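Local atomic coordinates of amphinase-2 (Rana pipiens, PDB entry 2P7S), a protein that cleaves RNA as a secreted, cytotoxic endoribonuclease of the pancreatic ribonuclease family, acting on poly(U), poly(C) and the dinucleotides CpA and UpA. Residues Ser90-Phe95 and Val109-Cys114. Sequence-based numbering, arbitrary orientation.
With ACT (acetate ion), chain C.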
loop_
_atom_site.group_PDB
_atom_site.type_symbol
_atom_site.label_atom_id
_atom_site.label_comp_id
_atom_site.label_asym_id
_atom_site.label_seq_id
_atom_site.Cartn_x
_atom_site.Cartn_y
_atom_site.Cartn_z
ATOM N N SER A 90 -1.285 11.409 -6.774
ATOM C CA SER A 90 0.126 11.670 -7.013
ATOM C C SER A 90 0.860 10.342 -7.105
ATOM O O SER A 90 0.518 9.382 -6.421
ATOM C CB SER A 90 0.722 12.516 -5.885
ATOM O OG SER A 90 0.869 11.759 -4.706
ATOM N N ASN A 91 1.861 10.293 -7.967
ATOM C CA ASN A 91 2.650 9.087 -8.157
ATOM C C ASN A 91 4.126 9.394 -7.990
ATOM O O ASN A 91 4.628 10.385 -8.529
ATOM C CB ASN A 91 2.416 8.513 -9.550
ATOM C CG ASN A 91 3.537 7.597 -9.992
ATOM O OD1 ASN A 91 3.764 6.542 -9.402
ATOM N ND2 ASN A 91 4.251 8.003 -11.031
ATOM N N THR A 92 4.818 8.539 -7.250
ATOM C CA THR A 92 6.240 8.713 -7.012
ATOM C C THR A 92 6.896 7.346 -6.939
ATOM O O THR A 92 6.221 6.325 -6.806
ATOM C CB THR A 92 6.508 9.419 -5.670
ATOM O OG1 THR A 92 6.124 8.550 -4.595
ATOM C CG2 THR A 92 5.710 10.721 -5.570
ATOM N N THR A 93 8.215 7.332 -7.047
ATOM C CA THR A 93 8.975 6.098 -6.932
ATOM C C THR A 93 9.783 6.370 -5.680
ATOM O O THR A 93 10.392 7.438 -5.543
ATOM C CB THR A 93 9.924 5.883 -8.118
ATOM O OG1 THR A 93 10.859 6.965 -8.180
ATOM C CG2 THR A 93 9.139 5.806 -9.417
ATOM N N ASN A 94 9.778 5.428 -4.751
ATOM C CA ASN A 94 10.495 5.636 -3.505
ATOM C C ASN A 94 10.500 4.329 -2.740
ATOM O O ASN A 94 9.902 3.341 -3.175
ATOM C CB ASN A 94 9.764 6.701 -2.681
ATOM C CG ASN A 94 10.657 7.367 -1.652
ATOM O OD1 ASN A 94 11.727 6.862 -1.312
ATOM N ND2 ASN A 94 10.211 8.512 -1.144
ATOM N N PHE A 95 11.187 4.322 -1.606
ATOM C CA PHE A 95 11.224 3.139 -0.769
ATOM C C PHE A 95 9.958 3.274 0.061
ATOM O O PHE A 95 9.285 4.310 0.009
ATOM C CB PHE A 95 12.437 3.155 0.170
ATOM C CG PHE A 95 13.738 3.470 -0.511
ATOM C CD1 PHE A 95 14.077 4.786 -0.818
ATOM C CD2 PHE A 95 14.625 2.451 -0.846
ATOM C CE1 PHE A 95 15.284 5.082 -1.451
ATOM C CE2 PHE A 95 15.832 2.735 -1.478
ATOM C CZ PHE A 95 16.163 4.055 -1.781
ATOM N N VAL A 109 3.197 2.034 6.806
ATOM C CA VAL A 109 3.513 3.169 7.671
ATOM C C VAL A 109 3.669 4.480 6.902
ATOM O O VAL A 109 2.982 5.464 7.186
ATOM C CB VAL A 109 4.818 2.896 8.470
ATOM C CG1 VAL A 109 5.137 4.076 9.400
ATOM C CG2 VAL A 109 4.670 1.610 9.277
ATOM N N LYS A 110 4.575 4.496 5.934
ATOM C CA LYS A 110 4.798 5.702 5.143
ATOM C C LYS A 110 5.627 5.419 3.906
ATOM O O LYS A 110 6.231 4.355 3.779
ATOM C CB LYS A 110 5.530 6.755 5.979
ATOM C CG LYS A 110 6.922 6.319 6.415
ATOM C CD LYS A 110 7.652 7.397 7.212
ATOM C CE LYS A 110 8.113 8.547 6.325
ATOM N NZ LYS A 110 8.971 9.515 7.071
ATOM N N THR A 111 5.642 6.385 2.996
ATOM C CA THR A 111 6.428 6.284 1.776
ATOM C C THR A 111 7.839 6.727 2.172
ATOM O O THR A 111 7.999 7.621 3.003
ATOM C CB THR A 111 5.864 7.215 0.670
ATOM O OG1 THR A 111 4.579 6.736 0.246
ATOM C CG2 THR A 111 6.794 7.255 -0.517
ATOM N N GLY A 112 8.852 6.095 1.589
ATOM C CA GLY A 112 10.229 6.424 1.919
ATOM C C GLY A 112 10.741 5.550 3.059
ATOM O O GLY A 112 10.013 4.699 3.577
ATOM N N LYS A 113 11.999 5.757 3.442
ATOM C CA LYS A 113 12.621 5.005 4.531
ATOM C C LYS A 113 11.912 5.305 5.846
ATOM O O LYS A 113 11.391 6.406 6.035
ATOM C CB LYS A 113 14.092 5.404 4.672
ATOM C CG LYS A 113 14.954 5.102 3.465
ATOM C CD LYS A 113 15.223 3.619 3.359
ATOM C CE LYS A 113 16.201 3.316 2.246
ATOM N NZ LYS A 113 16.424 1.853 2.130
ATOM N N CYS A 114 11.897 4.333 6.754
ATOM C CA CYS A 114 11.252 4.534 8.046
ATOM C C CYS A 114 11.951 5.656 8.806
ATOM O O CYS A 114 13.134 5.920 8.506
ATOM C CB CYS A 114 11.317 3.260 8.894
ATOM S SG CYS A 114 10.380 1.820 8.286
ATOM O OXT CYS A 114 11.316 6.237 9.710
HETATM C C ACT C . 2.314 8.330 2.561
HETATM O O ACT C . 3.416 8.371 3.154
HETATM O OXT ACT C . 1.494 7.307 2.419
HETATM C CH3 ACT C . 1.851 9.628 1.919
#
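N94 lies against T111 and G112. Its CB meets the methyl CG2 of T111 at 3.7 Å. CG, anti to the backbone N (chi1 -158°), is carried over the G112 backbone, within 3.7 Å of G112 CA. At the tip both ends of the amide lie against G112 CA; ND2 also reaches T111 CG2, and OD1 in addition accepts a 2.6 Å hydrogen bond from F95 N, the donor tilted 30° from the carbonyl plane. With an alanine in place of N94, F95 N would probably lose this acceptor and a gap would open beside T111 CG2 and G112 CA. G112 N faces F95 O in what is modelled as a very short backbone hydrogen bond, so its exact geometry is doubtful. The backbone angles of G112 would press a CB against the preceding carbonyl O. Beyond it, K113 bends at chi2 and brings CE over the F95 ring, 3.6 Å from the centroid and 14° off the normal, a CH-pi contact. Its NZ makes an off-centre cation-pi contact, 4.1 Å from that centroid, while hydrogen-bonding to S70 O. T111 N binds an acetate O at 3.0 Å, the ion probably coming from the crystallisation liquor; T46, close to T111, also holds it and is probably a substrate-binding residue, as in relatives. The contact lies at the surface, where the antiparallel hairpin of strands 86-101 and 104-111 runs into the C-terminal tail: the N94 backbone hydrogen-bonds with F74 of strand 74-83, K113 packs on S69 of strand 65-69, and a C114-C97 disulfide ties the tail back to strand 86-101.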